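Local coordinates for glycosyltransferase (Streptomyces halstedii, PDB 3WAD), which belongs to the GT-B clan of glycosyltransferases, two-domain proteins in which two Rossmann-like domains, each built round a parallel beta sheet, face each other across a cleft, at residues 6-10 with 11-15; 127-131 with 132-136; 371-374 with 375-379; 39-42 with 43-47. All coordinates share one frame; numbering follows the deposited sequence.

How the interactions relate
Interactions 1, 2 and 4 lie together in the N-terminal Rossmann-like domain, while interaction 3 belongs to the C-terminal one, its centre about 34 Å from that of interaction 1. Interaction 1 is the hub: its centre is about 10 Å from those of interactions 2 and 4, and it touches both. Towards interaction 2 the links are polar, His13 ND1 to Asp130 OD1 at 2.7 Å and Phe8 N to Thr133 OG1 at 2.8 Å; towards interaction 4 there is van der Waals packing, with Leu14 CD2 3.6 Å from Ala42 C. Interactions 2 and 4 do not meet, their nearest atoms being about 8 Å apart.

Interaction 1 of 4, residues 6-10 with 11-15; sequences TVFAN and RSHLY
Phe8 points the edge of its ring at the face of His13. The centroids are 4.7 Å apart and the planes make 59°, the geometry of a T-shaped pair, although a tilted one. Phe8 CE2 stands over the centre of the imidazole, while CZ lies 3.5 Å from His13 CD2. The first torsion of Phe8 puts CG between the backbone N and the carbonyl carbon and swings the ring over to the helix. On the imidazole's rim, in its plane, sits Asn10 OD1, 3.3 Å from His13 CD2, and the Asn10 amide plane is turned 86° from that of the ring. The same oxygen accepts from His13 N at 2.9 Å, in the carbonyl plane and on a lone pair. Asn10 has CG anti to its own N (chi1 177°), which folds OD1 back over the first turn. This is an N-cap: Asn10 precedes helix 11-16, and its main chain joins in as Leu14 N donates to Asn10 O at 2.9 Å. Behind the polar cap Val7 packs its CG2 branch against His13 CB at 3.6 Å. His13 is therefore held between an aromatic edge, a valine methyl and an amide oxygen, and its ND1 is engaged by Asp130, while Phe152 also meets the ring. That pairing recalls the His-Asp pair of some family 1 GT-B glycosyltransferases. The loop from strand 2-6 into helix 11-16 is the first beta-alpha step of a Rossmann-like domain, here closed by an Asn N-cap.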
loop_
_atom_site.group_PDB
_atom_site.type_symbol
_atom_site.label_atom_id
_atom_site.label_comp_id
_atom_site.label_asym_id
_atom_site.label_seq_id
_atom_site.Cartn_x
_atom_site.Cartn_y
_atom_site.Cartn_z
ATOM N N THR B 6 -8.734 -12.306 4.238
ATOM C CA THR B 6 -8.206 -13.539 3.746
ATOM C C THR B 6 -8.592 -13.672 2.249
ATOM O O THR B 6 -9.681 -13.295 1.849
ATOM C CB THR B 6 -8.576 -14.697 4.622
ATOM O OG1 THR B 6 -7.972 -15.907 4.119
ATOM C CG2 THR B 6 -10.122 -14.856 4.738
ATOM N N VAL B 7 -7.670 -14.176 1.449
ATOM C CA VAL B 7 -7.941 -14.391 0.020
ATOM C C VAL B 7 -7.134 -15.628 -0.389
ATOM O O VAL B 7 -5.990 -15.798 0.089
ATOM C CB VAL B 7 -7.655 -13.101 -0.817
ATOM C CG1 VAL B 7 -6.201 -12.707 -0.692
ATOM C CG2 VAL B 7 -7.959 -13.319 -2.312
ATOM N N PHE B 8 -7.702 -16.516 -1.231
ATOM C CA PHE B 8 -6.917 -17.625 -1.778
ATOM C C PHE B 8 -5.736 -17.081 -2.657
ATOM O O PHE B 8 -5.764 -15.922 -3.047
ATOM C CB PHE B 8 -7.769 -18.683 -2.524
ATOM C CG PHE B 8 -8.271 -18.225 -3.875
ATOM C CD1 PHE B 8 -7.618 -18.642 -5.052
ATOM C CD2 PHE B 8 -9.324 -17.291 -3.987
ATOM C CE1 PHE B 8 -8.057 -18.147 -6.353
ATOM C CE2 PHE B 8 -9.795 -16.825 -5.242
ATOM C CZ PHE B 8 -9.178 -17.266 -6.428
ATOM N N ALA B 9 -4.704 -17.909 -2.939
ATOM C CA ALA B 9 -3.505 -17.429 -3.649
ATOM C C ALA B 9 -3.747 -17.167 -5.123
ATOM O O ALA B 9 -3.616 -18.056 -6.005
ATOM C CB ALA B 9 -2.256 -18.379 -3.405
ATOM N N ASN B 10 -4.124 -15.920 -5.412
ATOM C CA ASN B 10 -4.440 -15.503 -6.770
ATOM C C ASN B 10 -4.218 -14.025 -6.773
ATOM O O ASN B 10 -4.877 -13.331 -5.987
ATOM C CB ASN B 10 -5.932 -15.755 -7.114
ATOM C CG ASN B 10 -6.295 -15.251 -8.533
ATOM O OD1 ASN B 10 -6.589 -14.079 -8.772
ATOM N ND2 ASN B 10 -6.280 -16.161 -9.466
ATOM N N ARG B 11 -3.375 -13.535 -7.663
ATOM C CA ARG B 11 -3.023 -12.136 -7.645
ATOM C C ARG B 11 -4.194 -11.182 -7.923
ATOM O O ARG B 11 -4.215 -10.084 -7.347
ATOM C CB ARG B 11 -1.865 -11.837 -8.612
ATOM C CG ARG B 11 -1.021 -10.585 -8.306
ATOM C CD ARG B 11 0.390 -10.734 -8.988
ATOM N NE ARG B 11 0.288 -11.607 -10.159
ATOM C CZ ARG B 11 0.737 -12.866 -10.239
ATOM N NH1 ARG B 11 1.381 -13.443 -9.220
ATOM N NH2 ARG B 11 0.544 -13.560 -11.361
ATOM N N SER B 12 -5.057 -11.536 -8.864
ATOM C CA SER B 12 -6.242 -10.721 -9.227
ATOM C C SER B 12 -7.176 -10.588 -8.020
ATOM O O SER B 12 -7.665 -9.535 -7.769
ATOM C CB SER B 12 -7.050 -11.389 -10.380
ATOM O OG SER B 12 -6.217 -11.337 -11.527
ATOM N N HIS B 13 -7.471 -11.681 -7.335
ATOM C CA HIS B 13 -8.400 -11.594 -6.213
ATOM C C HIS B 13 -7.701 -10.875 -5.078
ATOM O O HIS B 13 -8.359 -10.127 -4.362
ATOM C CB HIS B 13 -8.863 -12.956 -5.772
ATOM C CG HIS B 13 -9.873 -13.574 -6.685
ATOM N ND1 HIS B 13 -11.199 -13.705 -6.325
ATOM C CD2 HIS B 13 -9.748 -14.147 -7.932
ATOM C CE1 HIS B 13 -11.856 -14.310 -7.308
ATOM N NE2 HIS B 13 -10.988 -14.630 -8.270
ATOM N N LEU B 14 -6.375 -11.042 -4.927
ATOM C CA LEU B 14 -5.613 -10.159 -4.006
ATOM C C LEU B 14 -5.758 -8.698 -4.311
ATOM O O LEU B 14 -6.171 -7.956 -3.409
ATOM C CB LEU B 14 -4.147 -10.547 -3.869
ATOM C CG LEU B 14 -3.316 -9.493 -3.116
ATOM C CD1 LEU B 14 -3.801 -9.210 -1.663
ATOM C CD2 LEU B 14 -1.797 -9.778 -3.192
ATOM N N TYR B 15 -5.409 -8.249 -5.540
ATOM C CA TYR B 15 -5.499 -6.831 -5.919
ATOM C C TYR B 15 -6.885 -6.217 -5.745
ATOM O O TYR B 15 -7.026 -4.984 -5.543
ATOM C CB TYR B 15 -5.157 -6.669 -7.410
ATOM C CG TYR B 15 -3.706 -6.881 -7.708
ATOM C CD1 TYR B 15 -2.799 -7.296 -6.701
ATOM C CD2 TYR B 15 -3.236 -6.628 -9.001
ATOM C CE1 TYR B 15 -1.453 -7.462 -6.990
ATOM C CE2 TYR B 15 -1.928 -6.814 -9.309
ATOM C CZ TYR B 15 -1.039 -7.215 -8.313
ATOM O OH TYR B 15 0.268 -7.370 -8.698
#

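Interaction 2 of 4, residues 127-131 with 132-136; sequences VIWDA and LTYAG
Trp129 directs the edge of its six-membered ring at the face of Tyr134, with centroids 4.8 Å apart and planes at 65°, and CZ3 stands over the centre of the phenol ring. The nearest atoms of the two rings are Trp129 CH2 and Tyr134 CE2, 3.5 Å apart. This edge-to-face pair belongs to the tightly packed part of the contact, as does Trp129 CB, which rests on Gly136 CA at 3.8 Å; without a side chain, Gly136 lets the start of helix 135-141 come close to strand 126-130. The indole N-H is taken by His147. A water joins two buried groups here, donating to Ala131 O at 2.7 Å and to Tyr134 OH, a phenol oxygen also bonded to Val200 O. The turn itself is polar. Residues Asp130 to Thr133 form a type I beta turn, closed by Thr133 N donating to Asp130 O at 2.7 Å. Asp130 CG lies anti to the backbone N (chi1 162°), which brings OD2 over the turn to receive two bonds, from Thr133 OG1 at 2.8 Å and from Leu132 N at 2.9 Å, the latter giving an Asx turn. The hydroxyl comes on the anti side, 29° out of plane, the amide from well above the opposite face. Toward solvent the contact is looser, with Leu132 partly exposed. Chemically, one bond on each face of the carboxylate should restrict its rotation, presenting OD1 to His13, while Thr133 OG1, also partnered by Phe8 N, acts as a second-shell group positioning it.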
loop_
_atom_site.group_PDB
_atom_site.type_symbol
_atom_site.label_atom_id
_atom_site.label_comp_id
_atom_site.label_asym_id
_atom_site.label_seq_id
_atom_site.Cartn_x
_atom_site.Cartn_y
_atom_site.Cartn_z
ATOM N N VAL B 127 -13.433 -10.001 10.294
ATOM C CA VAL B 127 -12.871 -10.784 9.163
ATOM C C VAL B 127 -13.476 -10.288 7.820
ATOM O O VAL B 127 -14.735 -10.082 7.703
ATOM C CB VAL B 127 -12.971 -12.286 9.390
ATOM C CG1 VAL B 127 -12.451 -13.162 8.109
ATOM C CG2 VAL B 127 -12.203 -12.668 10.719
ATOM N N ILE B 128 -12.599 -10.003 6.838
ATOM C CA ILE B 128 -13.049 -9.613 5.432
ATOM C C ILE B 128 -12.511 -10.704 4.513
ATOM O O ILE B 128 -11.295 -10.905 4.433
ATOM C CB ILE B 128 -12.547 -8.269 4.957
ATOM C CG1 ILE B 128 -12.952 -7.130 5.972
ATOM C CG2 ILE B 128 -13.044 -7.954 3.485
ATOM C CD1 ILE B 128 -12.378 -5.819 5.646
ATOM N N TRP B 129 -13.408 -11.473 3.903
ATOM C CA TRP B 129 -12.939 -12.602 3.088
ATOM C C TRP B 129 -13.351 -12.380 1.635
ATOM O O TRP B 129 -14.520 -12.143 1.325
ATOM C CB TRP B 129 -13.448 -13.914 3.551
ATOM C CG TRP B 129 -14.959 -14.038 3.919
ATOM C CD1 TRP B 129 -15.656 -13.437 5.018
ATOM C CD2 TRP B 129 -15.945 -14.805 3.204
ATOM N NE1 TRP B 129 -16.971 -13.881 5.023
ATOM C CE2 TRP B 129 -17.183 -14.688 3.924
ATOM C CE3 TRP B 129 -15.878 -15.686 2.098
ATOM C CZ2 TRP B 129 -18.345 -15.378 3.529
ATOM C CZ3 TRP B 129 -17.023 -16.360 1.713
ATOM C CH2 TRP B 129 -18.260 -16.205 2.444
ATOM N N ASP B 130 -12.384 -12.524 0.750
ATOM C CA ASP B 130 -12.680 -12.728 -0.685
ATOM C C ASP B 130 -13.765 -13.798 -0.890
ATOM O O ASP B 130 -13.691 -14.862 -0.284
ATOM C CB ASP B 130 -11.408 -13.159 -1.368
ATOM C CG ASP B 130 -11.679 -13.831 -2.745
ATOM O OD1 ASP B 130 -11.673 -13.080 -3.707
ATOM O OD2 ASP B 130 -11.881 -15.084 -2.821
ATOM N N ALA B 131 -14.738 -13.510 -1.779
ATOM C CA ALA B 131 -15.981 -14.292 -1.844
ATOM C C ALA B 131 -15.765 -15.779 -2.198
ATOM O O ALA B 131 -16.640 -16.623 -1.984
ATOM C CB ALA B 131 -16.983 -13.623 -2.788
ATOM N N LEU B 132 -14.599 -16.094 -2.757
ATOM C CA LEU B 132 -14.258 -17.462 -3.084
ATOM C C LEU B 132 -13.441 -18.134 -1.999
ATOM O O LEU B 132 -12.974 -19.263 -2.213
ATOM C CB LEU B 132 -13.480 -17.499 -4.414
ATOM C CG LEU B 132 -14.296 -17.032 -5.622
ATOM C CD1 LEU B 132 -13.602 -17.440 -6.980
ATOM C CD2 LEU B 132 -15.700 -17.573 -5.614
ATOM N N THR B 133 -13.191 -17.440 -0.878
ATOM C CA THR B 133 -12.256 -17.986 0.109
ATOM C C THR B 133 -12.951 -18.461 1.440
ATOM O O THR B 133 -12.942 -17.735 2.446
ATOM C CB THR B 133 -11.121 -16.902 0.411
ATOM O OG1 THR B 133 -10.492 -16.529 -0.840
ATOM C CG2 THR B 133 -10.041 -17.531 1.322
ATOM N N TYR B 134 -13.478 -19.660 1.449
ATOM C CA TYR B 134 -14.400 -20.090 2.525
ATOM C C TYR B 134 -13.740 -20.505 3.847
ATOM O O TYR B 134 -14.429 -20.886 4.802
ATOM C CB TYR B 134 -15.398 -21.172 2.020
ATOM C CG TYR B 134 -16.604 -20.520 1.347
ATOM C CD1 TYR B 134 -16.577 -20.139 -0.017
ATOM C CD2 TYR B 134 -17.725 -20.165 2.110
ATOM C CE1 TYR B 134 -17.662 -19.502 -0.598
ATOM C CE2 TYR B 134 -18.800 -19.553 1.541
ATOM C CZ TYR B 134 -18.770 -19.214 0.189
ATOM O OH TYR B 134 -19.891 -18.573 -0.313
ATOM N N ALA B 135 -12.421 -20.444 3.932
ATOM C CA ALA B 135 -11.815 -20.381 5.255
ATOM C C ALA B 135 -12.210 -19.128 6.111
ATOM O O ALA B 135 -12.374 -19.214 7.354
ATOM C CB ALA B 135 -10.283 -20.507 5.107
ATOM N N GLY B 136 -12.395 -17.980 5.438
ATOM C CA GLY B 136 -12.793 -16.697 6.038
ATOM C C GLY B 136 -13.907 -16.802 7.100
ATOM O O GLY B 136 -13.685 -16.445 8.302
HETATM O O HOH W 1 -19.319 -16.171 -2.024
#

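Interaction 3 of 4, residues 371-374 with 375-379; sequences RLRD and QLRRL
Arg373 and Arg377, one turn apart on helix 369-381, run side by side and point the same way, with guanidinium planes 84° apart and Arg373 CG 3.5 Å from Arg377 NE. Arg377 NH2 is modelled too near both CD and NE of Arg373, so its position is doubtful. Both side chains also touch a crystal neighbour, which may influence their conformations. The likely counterweight is Asp374: its OD1 accepts from Arg373 NH2 at 3.0 Å, a salt bridge, and from NE at 3.2 Å, a side-on grip by two nitrogens on one oxygen, which lies in the guanidinium plane. The bend of Arg373 at chi3, 70°, helps turn those nitrogens back to its neighbour. Asp374 OD1 also lies 4.5 Å from Arg377 NE, but well out of that guanidinium plane, so charge alone relates them. Beneath the side chains i to i+4 helix bonds continue, among them Arg377 N to Arg373 O at 2.7 Å and Leu376 N to Leu372 O at 2.9 Å. Gln375 lays its CG 3.3 Å from Arg371 O, and its amide is held by Thr362 and Val361 O. Further out, Asp275 forms a salt bridge with Arg377, while Leu372 and Leu376 pack on Leu337 and on Val273 of helix 266-274. Two carboxylates, Asp374 on Arg373 and Asp275 on Arg377, would probably offset the crowding of two positive groups along this helix.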
loop_
_atom_site.group_PDB
_atom_site.type_symbol
_atom_site.label_atom_id
_atom_site.label_comp_id
_atom_site.label_asym_id
_atom_site.label_seq_id
_atom_site.Cartn_x
_atom_site.Cartn_y
_atom_site.Cartn_z
ATOM N N ARG B 371 -15.358 -6.554 -37.978
ATOM C CA ARG B 371 -16.285 -6.214 -36.889
ATOM C C ARG B 371 -15.646 -5.440 -35.749
ATOM O O ARG B 371 -16.209 -4.411 -35.331
ATOM C CB ARG B 371 -17.024 -7.432 -36.361
ATOM C CG ARG B 371 -18.038 -7.866 -37.333
ATOM C CD ARG B 371 -18.910 -8.991 -36.807
ATOM N NE ARG B 371 -19.055 -9.993 -37.865
ATOM C CZ ARG B 371 -19.721 -11.153 -37.778
ATOM N NH1 ARG B 371 -20.353 -11.505 -36.659
ATOM N NH2 ARG B 371 -19.758 -11.975 -38.839
ATOM N N LEU B 372 -14.482 -5.865 -35.273
ATOM C CA LEU B 372 -13.764 -5.079 -34.229
ATOM C C LEU B 372 -13.387 -3.690 -34.705
ATOM O O LEU B 372 -13.631 -2.699 -34.025
ATOM C CB LEU B 372 -12.478 -5.748 -33.805
ATOM C CG LEU B 372 -12.456 -6.897 -32.826
ATOM C CD1 LEU B 372 -10.939 -7.271 -32.569
ATOM C CD2 LEU B 372 -13.243 -6.599 -31.503
ATOM N N ARG B 373 -12.780 -3.605 -35.889
ATOM C CA ARG B 373 -12.347 -2.330 -36.402
ATOM C C ARG B 373 -13.522 -1.356 -36.517
ATOM O O ARG B 373 -13.473 -0.157 -36.022
ATOM C CB ARG B 373 -11.655 -2.574 -37.744
ATOM C CG ARG B 373 -11.188 -1.369 -38.431
ATOM C CD ARG B 373 -11.121 -1.651 -39.951
ATOM N NE ARG B 373 -12.448 -1.797 -40.555
ATOM C CZ ARG B 373 -12.687 -2.415 -41.719
ATOM N NH1 ARG B 373 -11.689 -2.950 -42.441
ATOM N NH2 ARG B 373 -13.942 -2.486 -42.169
ATOM N N ASP B 374 -14.621 -1.857 -37.103
ATOM C CA ASP B 374 -15.808 -1.005 -37.302
ATOM C C ASP B 374 -16.342 -0.504 -35.979
ATOM O O ASP B 374 -16.651 0.680 -35.831
ATOM C CB ASP B 374 -16.911 -1.738 -38.058
ATOM C CG ASP B 374 -16.553 -1.952 -39.516
ATOM O OD1 ASP B 374 -15.586 -1.298 -39.977
ATOM O OD2 ASP B 374 -17.215 -2.824 -40.169
ATOM N N GLN B 375 -16.452 -1.392 -34.990
ATOM C CA GLN B 375 -16.880 -0.948 -33.638
ATOM C C GLN B 375 -15.920 0.108 -33.061
ATOM O O GLN B 375 -16.346 1.164 -32.571
ATOM C CB GLN B 375 -17.032 -2.174 -32.758
ATOM C CG GLN B 375 -18.238 -3.015 -33.120
ATOM C CD GLN B 375 -18.493 -4.146 -32.098
ATOM O OE1 GLN B 375 -17.570 -4.740 -31.575
ATOM N NE2 GLN B 375 -19.724 -4.425 -31.823
ATOM N N LEU B 376 -14.618 -0.153 -33.148
ATOM C CA LEU B 376 -13.626 0.780 -32.640
ATOM C C LEU B 376 -13.724 2.141 -33.302
ATOM O O LEU B 376 -13.626 3.187 -32.615
ATOM C CB LEU B 376 -12.195 0.230 -32.776
ATOM C CG LEU B 376 -11.097 1.019 -32.018
ATOM C CD1 LEU B 376 -11.512 1.264 -30.578
ATOM C CD2 LEU B 376 -9.751 0.319 -32.060
ATOM N N ARG B 377 -13.933 2.132 -34.636
ATOM C CA ARG B 377 -14.088 3.333 -35.383
ATOM C C ARG B 377 -15.314 4.106 -34.878
ATOM O O ARG B 377 -15.247 5.312 -34.768
ATOM C CB ARG B 377 -14.165 3.009 -36.881
ATOM C CG ARG B 377 -12.833 2.668 -37.491
ATOM C CD ARG B 377 -12.909 2.758 -39.021
ATOM N NE ARG B 377 -12.250 1.654 -39.743
ATOM C CZ ARG B 377 -11.719 1.769 -40.965
ATOM N NH1 ARG B 377 -11.692 2.937 -41.589
ATOM N NH2 ARG B 377 -11.153 0.748 -41.560
ATOM N N ARG B 378 -16.422 3.442 -34.561
ATOM C CA ARG B 378 -17.572 4.147 -33.965
ATOM C C ARG B 378 -17.314 4.799 -32.612
ATOM O O ARG B 378 -17.687 5.960 -32.368
ATOM C CB ARG B 378 -18.769 3.243 -33.864
ATOM C CG ARG B 378 -19.257 2.779 -35.234
ATOM C CD ARG B 378 -20.557 2.093 -35.071
ATOM N NE ARG B 378 -21.485 2.989 -34.378
ATOM C CZ ARG B 378 -22.527 2.595 -33.659
ATOM N NH1 ARG B 378 -22.809 1.315 -33.461
ATOM N NH2 ARG B 378 -23.293 3.509 -33.122
ATOM N N LEU B 379 -16.646 4.060 -31.737
ATOM C CA LEU B 379 -16.265 4.576 -30.397
ATOM C C LEU B 379 -15.450 5.851 -30.474
ATOM O O LEU B 379 -15.678 6.794 -29.685
ATOM C CB LEU B 379 -15.477 3.512 -29.646
ATOM C CG LEU B 379 -16.259 2.258 -29.273
ATOM C CD1 LEU B 379 -15.416 1.423 -28.331
ATOM C CD2 LEU B 379 -17.558 2.668 -28.633
#

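Interaction 4 of 4, residues 39-42 with 43-47; sequences NVQA and ISDSG
The short helix 40-44 closes in a Schellman motif at Gly47, and the side chains of Gln41, Asp45 and Ser46 add polar bonds to its last turn. Gln41 NE2 donates to Asp45 OD1 at 2.6 Å, a short bond with an N-H...O angle of 143°. The oxygen lies in the amide plane of Gln41, but the donor comes to the carboxylate from above its plane. A bend at chi2 of Gln41, 63°, curls its amide round to Asp45, one turn on. Beside this link Asp45 N bonds to Gln41 O at 2.8 Å. Next to it Ser46 OG donates to Ala42 O at 2.9 Å. Farther back, the helix bonds include Ser44 N to Val40 O at 2.9 Å, and Ile43 rests its CG1 against Asn39 O at 3.5 Å. Ile43 also faces the sheet, packing on Ile33 and Ala50, and Asn39 ND2 is bonded to Ser35. Val40 also packs on Val234 of the second subunit, and Asp45 meets Asp45 of that subunit. Positive phi at Gly47 (81°), with Gly47 N bonded to Ser44 O at 3.0 Å and Ser46 N to Ile43 O at 3.1 Å, turns the chain out of the helix toward strand 49-52, a glycine-terminated helix ending within the beta-alpha-beta crossover from strand 30-35 in the N-terminal Rossmann-like domain.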
loop_
_atom_site.group_PDB
_atom_site.type_symbol
_atom_site.label_atom_id
_atom_site.label_comp_id
_atom_site.label_asym_id
_atom_site.label_seq_id
_atom_site.Cartn_x
_atom_site.Cartn_y
_atom_site.Cartn_z
ATOM N N ASN B 39 1.185 -16.777 -2.211
ATOM C CA ASN B 39 0.690 -15.431 -2.503
ATOM C C ASN B 39 1.502 -14.419 -1.689
ATOM O O ASN B 39 1.263 -13.252 -1.801
ATOM C CB ASN B 39 -0.820 -15.267 -2.156
ATOM C CG ASN B 39 -1.530 -14.213 -3.013
ATOM O OD1 ASN B 39 -1.071 -13.836 -4.067
ATOM N ND2 ASN B 39 -2.704 -13.777 -2.554
ATOM N N VAL B 40 2.488 -14.855 -0.911
ATOM C CA VAL B 40 3.197 -13.913 -0.053
ATOM C C VAL B 40 3.958 -12.835 -0.812
ATOM O O VAL B 40 3.919 -11.642 -0.504
ATOM C CB VAL B 40 4.070 -14.651 0.988
ATOM C CG1 VAL B 40 5.204 -13.690 1.567
ATOM C CG2 VAL B 40 3.160 -15.248 2.138
ATOM N N GLN B 41 4.626 -13.207 -1.876
ATOM C CA GLN B 41 5.337 -12.203 -2.577
ATOM C C GLN B 41 4.408 -11.088 -3.115
ATOM O O GLN B 41 4.811 -9.864 -3.145
ATOM C CB GLN B 41 6.110 -12.849 -3.751
ATOM C CG GLN B 41 6.894 -11.787 -4.565
ATOM C CD GLN B 41 7.937 -11.141 -3.713
ATOM O OE1 GLN B 41 8.686 -11.834 -3.051
ATOM N NE2 GLN B 41 7.981 -9.796 -3.690
ATOM N N ALA B 42 3.269 -11.492 -3.671
ATOM C CA ALA B 42 2.286 -10.545 -4.185
ATOM C C ALA B 42 1.780 -9.628 -3.026
ATOM O O ALA B 42 1.536 -8.444 -3.248
ATOM C CB ALA B 42 1.085 -11.258 -4.834
ATOM N N ILE B 43 1.586 -10.189 -1.825
ATOM C CA ILE B 43 1.079 -9.348 -0.742
ATOM C C ILE B 43 2.162 -8.338 -0.399
ATOM O O ILE B 43 1.887 -7.153 -0.198
ATOM C CB ILE B 43 0.709 -10.174 0.514
ATOM C CG1 ILE B 43 -0.512 -11.083 0.243
ATOM C CG2 ILE B 43 0.399 -9.195 1.662
ATOM C CD1 ILE B 43 -0.659 -12.303 1.108
ATOM N N SER B 44 3.412 -8.807 -0.335
ATOM C CA SER B 44 4.539 -7.865 -0.198
ATOM C C SER B 44 4.672 -6.794 -1.216
ATOM O O SER B 44 4.959 -5.630 -0.855
ATOM C CB SER B 44 5.872 -8.618 -0.088
ATOM O OG SER B 44 5.881 -9.186 1.179
ATOM N N ASP B 45 4.481 -7.143 -2.476
ATOM C CA ASP B 45 4.619 -6.195 -3.561
ATOM C C ASP B 45 3.489 -5.174 -3.517
ATOM O O ASP B 45 3.504 -4.234 -4.302
ATOM C CB ASP B 45 4.527 -6.860 -4.922
ATOM C CG ASP B 45 5.738 -7.780 -5.246
ATOM O OD1 ASP B 45 6.801 -7.630 -4.612
ATOM O OD2 ASP B 45 5.565 -8.621 -6.177
ATOM N N SER B 46 2.456 -5.448 -2.710
ATOM C CA SER B 46 1.327 -4.534 -2.586
ATOM C C SER B 46 1.496 -3.578 -1.369
ATOM O O SER B 46 0.649 -2.751 -1.123
ATOM C CB SER B 46 0.016 -5.269 -2.436
ATOM O OG SER B 46 -0.180 -6.150 -3.483
ATOM N N GLY B 47 2.575 -3.766 -0.621
ATOM C CA GLY B 47 2.879 -3.020 0.588
ATOM C C GLY B 47 2.186 -3.482 1.850
ATOM O O GLY B 47 2.147 -2.702 2.811
#